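Local coordinates for protein nucleoporin NUP82 (PDB 3PBP) that serves as a structural component of the nuclear pore complex, represented by an N-terminal domain that contains the NUP116-interacting region, at residues I325-L331 / S347-R353; A303-D308 / L370-Y374. The protein carries 1 engineered substitution. All coordinates share one frame; numbering follows the deposited sequence.

Interaction 1 (I325-L331 / S347-R353); sequences ILLFKDL and SLVLIER
L326 and E352 form a hydrogen-bonded antiparallel pair, with L326 N giving its hydrogen to E352 O at 2.9 Å. L326 O also takes the N-H of I351, in a nearly straight bond of 168°. I351 and E352 therefore both face L326. This is a classic beta bulge, and it shifts the register by one residue before F328 pairs with V349 through two backbone bonds. The strands are neighbours in a blade of the beta-propeller. The tight part is the face with I325, L327, L348 and L350. L350 CD1 lies 3.6 Å from I325 CB and also reaches L327 CD2. L327 turns its other methyl, CD1, to L348 CD1 at 3.7 Å, and I205 of strand 204-208 covers both residues. On the other face I351 CD1 meets F328 CB, and W389 of helix 387-399 packs on L326 and I351. Past K329 the D330 carboxylate meets S347, whose OG donates to the syn lone pair of D330 OD2 at 2.6 Å. CG of D330 sits between its backbone N and carbonyl carbon (chi1 60°), which brings the carboxylate round to the serine. With an alanine here in place of the aspartate, the S347 hydroxyl would probably be left without this acceptor. A chain of another protein packs on D330, V349 and I351. K329, L331, E352 and R353 are more open, and the extended R353 chain ends in salt bridges with D321 and E293.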
ATOM      1  N   ILE A 325       7.814  10.372 -11.043  1.00 60.51           N
ATOM      2  CA  ILE A 325       6.634  10.589 -11.871  1.00 59.74           C
ATOM      3  C   ILE A 325       5.503  11.078 -10.972  1.00 59.19           C
ATOM      4  O   ILE A 325       5.146  10.432  -9.989  1.00 60.22           O
ATOM      5  CB  ILE A 325       6.186   9.316 -12.669  1.00 58.49           C
ATOM      6  CG1 ILE A 325       5.714   8.203 -11.731  1.00 59.77           C
ATOM      7  CG2 ILE A 325       7.313   8.838 -13.532  1.00 58.19           C
ATOM      8  CD1 ILE A 325       5.018   7.045 -12.455  1.00 55.67           C
ATOM      9  N   LEU A 326       4.972  12.249 -11.295  1.00 58.15           N
ATOM     10  CA  LEU A 326       3.891  12.842 -10.530  1.00 56.65           C
ATOM     11  C   LEU A 326       2.596  12.408 -11.192  1.00 56.57           C
ATOM     12  O   LEU A 326       2.349  12.726 -12.344  1.00 57.66           O
ATOM     13  CB  LEU A 326       4.042  14.364 -10.534  1.00 56.27           C
ATOM     14  CG  LEU A 326       5.376  14.885  -9.976  1.00 55.78           C
ATOM     15  CD1 LEU A 326       5.331  16.401  -9.869  1.00 56.38           C
ATOM     16  CD2 LEU A 326       5.637  14.280  -8.596  1.00 55.95           C
ATOM     17  N   LEU A 327       1.775  11.667 -10.457  1.00 56.60           N
ATOM     18  CA  LEU A 327       0.526  11.140 -10.985  1.00 54.85           C
ATOM     19  C   LEU A 327      -0.710  11.782 -10.371  1.00 54.67           C
ATOM     20  O   LEU A 327      -0.651  12.341  -9.285  1.00 54.65           O
ATOM     21  CB  LEU A 327       0.482   9.635 -10.743  1.00 53.54           C
ATOM     22  CG  LEU A 327       1.761   8.865 -11.069  1.00 52.93           C
ATOM     23  CD1 LEU A 327       1.619   7.399 -10.622  1.00 53.16           C
ATOM     24  CD2 LEU A 327       2.039   8.973 -12.545  1.00 51.24           C
ATOM     25  N   PHE A 328      -1.829  11.671 -11.085  1.00 54.89           N
ATOM     26  CA  PHE A 328      -3.117  12.213 -10.668  1.00 54.42           C
ATOM     27  C   PHE A 328      -4.238  11.186 -10.910  1.00 53.75           C
ATOM     28  O   PHE A 328      -4.376  10.659 -12.014  1.00 54.48           O
ATOM     29  CB  PHE A 328      -3.402  13.490 -11.457  1.00 54.98           C
ATOM     30  CG  PHE A 328      -4.768  14.057 -11.218  1.00 56.25           C
ATOM     31  CD1 PHE A 328      -5.072  14.708 -10.015  1.00 57.43           C
ATOM     32  CD2 PHE A 328      -5.757  13.934 -12.189  1.00 53.89           C
ATOM     33  CE1 PHE A 328      -6.355  15.229  -9.788  1.00 56.73           C
ATOM     34  CE2 PHE A 328      -7.029  14.446 -11.975  1.00 54.59           C
ATOM     35  CZ  PHE A 328      -7.333  15.096 -10.773  1.00 55.34           C
ATOM     36  N   LYS A 329      -5.033  10.907  -9.879  1.00 53.33           N
ATOM     37  CA  LYS A 329      -6.141   9.947  -9.974  1.00 52.96           C
ATOM     38  C   LYS A 329      -7.417  10.627 -10.485  1.00 53.26           C
ATOM     39  O   LYS A 329      -8.064  11.373  -9.749  1.00 52.50           O
ATOM     40  CB  LYS A 329      -6.385   9.322  -8.602  1.00 52.21           C
ATOM     41  CG  LYS A 329      -7.599   8.455  -8.483  1.00 52.29           C
ATOM     42  CD  LYS A 329      -7.577   7.795  -7.123  1.00 54.39           C
ATOM     43  CE  LYS A 329      -8.972   7.453  -6.620  1.00 57.86           C
ATOM     44  NZ  LYS A 329      -9.804   8.643  -6.249  1.00 60.50           N
ATOM     45  N   ASP A 330      -7.763  10.360 -11.749  1.00 52.46           N
ATOM     46  CA  ASP A 330      -8.926  10.952 -12.396  1.00 52.01           C
ATOM     47  C   ASP A 330     -10.258  10.260 -12.177  1.00 53.12           C
ATOM     48  O   ASP A 330     -11.306  10.905 -12.254  1.00 53.43           O
ATOM     49  CB  ASP A 330      -8.704  11.074 -13.907  1.00 52.73           C
ATOM     50  CG  ASP A 330      -8.457   9.728 -14.588  1.00 56.00           C
ATOM     51  OD1 ASP A 330      -8.958   9.517 -15.725  1.00 55.72           O
ATOM     52  OD2 ASP A 330      -7.746   8.882 -14.001  1.00 57.06           O
ATOM     53  N   LEU A 331     -10.244   8.953 -11.927  1.00 53.06           N
ATOM     54  CA  LEU A 331     -11.499   8.245 -11.717  1.00 53.03           C
ATOM     55  C   LEU A 331     -11.782   8.006 -10.249  1.00 53.84           C
ATOM     56  O   LEU A 331     -10.864   7.920  -9.436  1.00 55.51           O
ATOM     57  CB  LEU A 331     -11.487   6.929 -12.473  1.00 51.92           C
ATOM     58  CG  LEU A 331     -11.236   7.133 -13.965  1.00 52.57           C
ATOM     59  CD1 LEU A 331     -11.476   5.827 -14.699  1.00 52.57           C
ATOM     60  CD2 LEU A 331     -12.151   8.213 -14.492  1.00 50.93           C
ATOM     61  N   SER A 347      -7.452   4.137 -11.906  1.00 54.39           N
ATOM     62  CA  SER A 347      -6.766   4.894 -12.935  1.00 56.08           C
ATOM     63  C   SER A 347      -5.956   6.089 -12.477  1.00 55.74           C
ATOM     64  O   SER A 347      -6.455   6.950 -11.776  1.00 57.11           O
ATOM     65  CB  SER A 347      -7.790   5.367 -13.973  1.00 56.76           C
ATOM     66  OG  SER A 347      -7.256   6.406 -14.778  1.00 60.02           O
ATOM     67  N   LEU A 348      -4.702   6.132 -12.904  1.00 55.74           N
ATOM     68  CA  LEU A 348      -3.803   7.229 -12.601  1.00 55.84           C
ATOM     69  C   LEU A 348      -3.303   7.815 -13.920  1.00 57.62           C
ATOM     70  O   LEU A 348      -3.072   7.100 -14.901  1.00 58.98           O
ATOM     71  CB  LEU A 348      -2.612   6.746 -11.786  1.00 54.56           C
ATOM     72  CG  LEU A 348      -2.869   6.413 -10.329  1.00 54.15           C
ATOM     73  CD1 LEU A 348      -1.594   5.874  -9.728  1.00 55.64           C
ATOM     74  CD2 LEU A 348      -3.338   7.658  -9.596  1.00 53.66           C
ATOM     75  N   VAL A 349      -3.124   9.122 -13.933  1.00 57.96           N
ATOM     76  CA  VAL A 349      -2.666   9.814 -15.115  1.00 58.84           C
ATOM     77  C   VAL A 349      -1.354  10.525 -14.820  1.00 58.51           C
ATOM     78  O   VAL A 349      -1.200  11.107 -13.757  1.00 57.95           O
ATOM     79  CB  VAL A 349      -3.740  10.832 -15.555  1.00 60.67           C
ATOM     80  CG1 VAL A 349      -3.222  11.703 -16.662  1.00 61.36           C
ATOM     81  CG2 VAL A 349      -4.978  10.091 -16.018  1.00 61.17           C
ATOM     82  N   LEU A 350      -0.411  10.473 -15.758  1.00 59.46           N
ATOM     83  CA  LEU A 350       0.887  11.133 -15.587  1.00 60.92           C
ATOM     84  C   LEU A 350       0.780  12.614 -15.887  1.00 61.25           C
ATOM     85  O   LEU A 350       0.324  12.985 -16.960  1.00 62.14           O
ATOM     86  CB  LEU A 350       1.939  10.541 -16.529  1.00 61.15           C
ATOM     87  CG  LEU A 350       3.332  11.170 -16.414  1.00 61.25           C
ATOM     88  CD1 LEU A 350       4.182  10.355 -15.451  1.00 62.23           C
ATOM     89  CD2 LEU A 350       3.998  11.204 -17.761  1.00 61.80           C
ATOM     90  N   ILE A 351       1.199  13.452 -14.944  1.00 62.14           N
ATOM     91  CA  ILE A 351       1.164  14.901 -15.130  1.00 63.48           C
ATOM     92  C   ILE A 351       2.547  15.426 -15.488  1.00 64.39           C
ATOM     93  O   ILE A 351       2.683  16.330 -16.302  1.00 64.38           O
ATOM     94  CB  ILE A 351       0.688  15.619 -13.858  1.00 63.76           C
ATOM     95  CG1 ILE A 351      -0.805  15.362 -13.640  1.00 64.49           C
ATOM     96  CG2 ILE A 351       0.945  17.101 -13.978  1.00 63.29           C
ATOM     97  CD1 ILE A 351      -1.361  15.980 -12.369  1.00 65.24           C
ATOM     98  N   GLU A 352       3.572  14.851 -14.872  1.00 66.13           N
ATOM     99  CA  GLU A 352       4.945  15.256 -15.132  1.00 68.69           C
ATOM    100  C   GLU A 352       5.977  14.217 -14.670  1.00 69.55           C
ATOM    101  O   GLU A 352       5.706  13.368 -13.816  1.00 69.51           O
ATOM    102  CB  GLU A 352       5.238  16.597 -14.444  1.00 69.67           C
ATOM    103  CG  GLU A 352       6.713  16.773 -14.075  1.00 72.85           C
ATOM    104  CD  GLU A 352       7.022  18.095 -13.417  1.00 74.76           C
ATOM    105  OE1 GLU A 352       6.292  18.469 -12.472  1.00 75.45           O
ATOM    106  OE2 GLU A 352       8.005  18.747 -13.845  1.00 75.34           O
ATOM    107  N   ARG A 353       7.162  14.289 -15.263  1.00 69.71           N
ATOM    108  CA  ARG A 353       8.256  13.420 -14.886  1.00 70.57           C
ATOM    109  C   ARG A 353       9.456  14.316 -14.519  1.00 71.81           C
ATOM    110  O   ARG A 353       9.755  15.295 -15.211  1.00 71.04           O
ATOM    111  CB  ARG A 353       8.623  12.484 -16.029  1.00 70.31           C
ATOM    112  CG  ARG A 353       9.664  11.466 -15.618  1.00 70.49           C
ATOM    113  CD  ARG A 353      10.141  10.655 -16.776  1.00 70.50           C
ATOM    114  NE  ARG A 353      11.144   9.700 -16.335  1.00 71.93           N
ATOM    115  CZ  ARG A 353      11.867   8.955 -17.164  1.00 73.96           C
ATOM    116  NH1 ARG A 353      11.688   9.067 -18.475  1.00 75.05           N
ATOM    117  NH2 ARG A 353      12.761   8.099 -16.685  1.00 73.43           N
TER

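Interaction 2 (A303-D308 / L370-Y374); sequences ATILID and LGKLY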
ATOM      1  N   ALA A 303       4.801   8.408  -2.487  1.00 54.61           N
ATOM      2  CA  ALA A 303       4.453   9.447  -1.540  1.00 53.41           C
ATOM      3  C   ALA A 303       3.177  10.108  -1.983  1.00 53.11           C
ATOM      4  O   ALA A 303       2.841  10.109  -3.165  1.00 50.65           O
ATOM      5  CB  ALA A 303       5.568  10.492  -1.468  1.00 53.24           C
ATOM      6  N   THR A 304       2.477  10.692  -1.025  1.00 53.68           N
ATOM      7  CA  THR A 304       1.237  11.366  -1.325  1.00 53.83           C
ATOM      8  C   THR A 304       1.380  12.813  -0.894  1.00 54.30           C
ATOM      9  O   THR A 304       1.778  13.091   0.227  1.00 53.50           O
ATOM     10  CB  THR A 304       0.078  10.666  -0.605  1.00 53.61           C
ATOM     11  OG1 THR A 304      -0.417   9.609  -1.434  1.00 50.21           O
ATOM     12  CG2 THR A 304      -1.026  11.622  -0.323  1.00 54.79           C
ATOM     13  N   ILE A 305       1.078  13.731  -1.807  1.00 55.86           N
ATOM     14  CA  ILE A 305       1.200  15.153  -1.521  1.00 56.99           C
ATOM     15  C   ILE A 305      -0.109  15.888  -1.697  1.00 58.71           C
ATOM     16  O   ILE A 305      -0.746  15.833  -2.751  1.00 59.70           O
ATOM     17  CB  ILE A 305       2.237  15.842  -2.428  1.00 56.66           C
ATOM     18  CG1 ILE A 305       3.589  15.146  -2.294  1.00 56.74           C
ATOM     19  CG2 ILE A 305       2.354  17.312  -2.057  1.00 55.81           C
ATOM     20  CD1 ILE A 305       3.671  13.830  -3.057  1.00 58.04           C
ATOM     21  N   LEU A 306      -0.486  16.610  -0.655  1.00 59.81           N
ATOM     22  CA  LEU A 306      -1.715  17.364  -0.655  1.00 59.44           C
ATOM     23  C   LEU A 306      -1.587  18.635  -1.508  1.00 60.47           C
ATOM     24  O   LEU A 306      -0.609  19.368  -1.416  1.00 59.66           O
ATOM     25  CB  LEU A 306      -2.074  17.686   0.794  1.00 58.39           C
ATOM     26  CG  LEU A 306      -3.531  18.013   1.076  1.00 57.40           C
ATOM     27  CD1 LEU A 306      -4.427  16.913   0.556  1.00 56.29           C
ATOM     28  CD2 LEU A 306      -3.704  18.175   2.557  1.00 57.55           C
ATOM     29  N   ILE A 307      -2.592  18.876  -2.341  1.00 63.25           N
ATOM     30  CA  ILE A 307      -2.644  20.024  -3.243  1.00 66.28           C
ATOM     31  C   ILE A 307      -3.493  21.192  -2.714  1.00 68.85           C
ATOM     32  O   ILE A 307      -3.180  22.356  -2.949  1.00 68.02           O
ATOM     33  CB  ILE A 307      -3.191  19.576  -4.601  1.00 66.68           C
ATOM     34  CG1 ILE A 307      -2.043  19.169  -5.501  1.00 67.84           C
ATOM     35  CG2 ILE A 307      -4.018  20.653  -5.245  1.00 67.78           C
ATOM     36  CD1 ILE A 307      -2.553  18.677  -6.837  1.00 71.00           C
ATOM     37  N   ASP A 308      -4.580  20.879  -2.019  1.00 71.67           N
ATOM     38  CA  ASP A 308      -5.435  21.913  -1.456  1.00 74.83           C
ATOM     39  C   ASP A 308      -6.004  21.460  -0.116  1.00 76.86           C
ATOM     40  O   ASP A 308      -5.373  20.676   0.587  1.00 78.33           O
ATOM     41  CB  ASP A 308      -6.571  22.251  -2.416  1.00 75.75           C
ATOM     42  CG  ASP A 308      -7.476  21.072  -2.691  1.00 76.61           C
ATOM     43  OD1 ASP A 308      -7.512  20.132  -1.869  1.00 77.98           O
ATOM     44  OD2 ASP A 308      -8.167  21.097  -3.729  1.00 77.27           O
ATOM     45  N   LEU A 370       1.782  22.445   1.360  1.00 71.70           N
ATOM     46  CA  LEU A 370       1.105  21.838   0.221  1.00 69.97           C
ATOM     47  C   LEU A 370       1.993  21.801  -1.013  1.00 69.68           C
ATOM     48  O   LEU A 370       2.929  22.585  -1.140  1.00 70.54           O
ATOM     49  CB  LEU A 370      -0.162  22.618  -0.124  1.00 69.06           C
ATOM     50  CG  LEU A 370      -1.253  22.778   0.936  1.00 69.05           C
ATOM     51  CD1 LEU A 370      -2.480  23.327   0.258  1.00 68.75           C
ATOM     52  CD2 LEU A 370      -1.589  21.442   1.590  1.00 70.49           C
ATOM     53  N   GLY A 371       1.687  20.883  -1.920  1.00 69.04           N
ATOM     54  CA  GLY A 371       2.434  20.761  -3.162  1.00 68.28           C
ATOM     55  C   GLY A 371       3.948  20.773  -3.128  1.00 67.37           C
ATOM     56  O   GLY A 371       4.573  21.114  -4.133  1.00 68.29           O
ATOM     57  N   LYS A 372       4.542  20.414  -1.996  1.00 65.91           N
ATOM     58  CA  LYS A 372       5.996  20.380  -1.883  1.00 66.38           C
ATOM     59  C   LYS A 372       6.439  19.012  -1.405  1.00 66.06           C
ATOM     60  O   LYS A 372       5.846  18.432  -0.498  1.00 66.88           O
ATOM     61  CB  LYS A 372       6.506  21.439  -0.907  1.00 67.28           C
ATOM     62  CG  LYS A 372       6.252  22.877  -1.336  1.00 70.76           C
ATOM     63  CD  LYS A 372       6.852  23.856  -0.332  1.00 72.20           C
ATOM     64  CE  LYS A 372       6.469  25.295  -0.641  1.00 71.84           C
ATOM     65  NZ  LYS A 372       7.072  26.212   0.369  1.00 73.60           N
ATOM     66  N   LEU A 373       7.501  18.504  -2.006  1.00 64.89           N
ATOM     67  CA  LEU A 373       8.006  17.196  -1.659  1.00 64.10           C
ATOM     68  C   LEU A 373       9.514  17.247  -1.473  1.00 65.29           C
ATOM     69  O   LEU A 373      10.221  17.867  -2.260  1.00 66.20           O
ATOM     70  CB  LEU A 373       7.645  16.222  -2.778  1.00 63.16           C
ATOM     71  CG  LEU A 373       8.361  14.881  -2.826  1.00 63.17           C
ATOM     72  CD1 LEU A 373       7.870  14.006  -1.709  1.00 63.08           C
ATOM     73  CD2 LEU A 373       8.110  14.226  -4.164  1.00 64.02           C
ATOM     74  N   TYR A 374      10.012  16.608  -0.422  1.00 66.09           N
ATOM     75  CA  TYR A 374      11.446  16.567  -0.182  1.00 67.51           C
ATOM     76  C   TYR A 374      11.980  15.236  -0.704  1.00 68.57           C
ATOM     77  O   TYR A 374      11.422  14.171  -0.418  1.00 67.73           O
ATOM     78  CB  TYR A 374      11.748  16.717   1.314  1.00 67.91           C
ATOM     79  CG  TYR A 374      11.568  18.134   1.819  1.00 69.54           C
ATOM     80  CD1 TYR A 374      12.377  19.168   1.350  1.00 69.94           C
ATOM     81  CD2 TYR A 374      10.553  18.454   2.719  1.00 70.49           C
ATOM     82  CE1 TYR A 374      12.174  20.485   1.755  1.00 70.74           C
ATOM     83  CE2 TYR A 374      10.338  19.770   3.131  1.00 71.26           C
ATOM     84  CZ  TYR A 374      11.149  20.781   2.642  1.00 72.03           C
ATOM     85  OH  TYR A 374      10.912  22.091   3.013  1.00 72.10           O
TER
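L370 lies over the end of strand 299-306 and touches L306, I307 and D308. Its CG is anti to the carbonyl carbon (chi1 -59°), and the two methyls part from there. L370 CD2 takes the L306 side and comes 3.9 Å from L306 CB. L370 CD1 goes further along the chain, 3.4 Å from I307 O and 3.7 Å from D308 CA. The L306 and L370 side chains lie side by side and point the same way. L306 CD2 also approaches the L370 methyl CD2. Next to this pair, G371 N gives its hydrogen to L306 O at 2.8 Å. This bond is nearly straight, at 171°. G371 has positive phi, which favours glycine at this turn into strand 372-376. I305 sends its two branches to different places. I305 CG2 is anti to the backbone N and rests 3.6 Å from G371 CA. I305 CG1 faces L373 CB at a looser 4.2 Å. A303 CB makes a similar distant contact with L373 CD1. C316 of strand 313-319 touches both I305 and L373 and so adds to this apolar patch. D308 turns its carboxylate elsewhere, to G310, N312 and N398. The two strands are not paired as one sheet: the axes of 303-306 and 372-374 come no closer than 7.7 Å. The arrangement is that of neighbouring blades in a beta-propeller. Strand 299-306 of one blade meets strand 372-376 of the next through A303, I305 and L373, and G371 bonds to L306 at the strand end.

Overall arrangement
After the earlier sheets and helices 220-235 and 243-262, the chain enters strand 299-306, an outermost strand of its sheet. It then passes through 313-319 and reaches 325-331. Interaction 1 closes the shorter loop, with 15 residues between its segments, when the chain returns as 347-353. Interaction 2 closes the longer loop, with 61 residues between, once 370-374 comes back to 303-308. The first loop thus lies wholly within the second, and the two do not cross. Interaction 1 joins neighbouring strands inside one sheet. Interaction 2 ties the edge of that sheet to the next one, which holds strand 372-376. Their centres are about 14 Å apart.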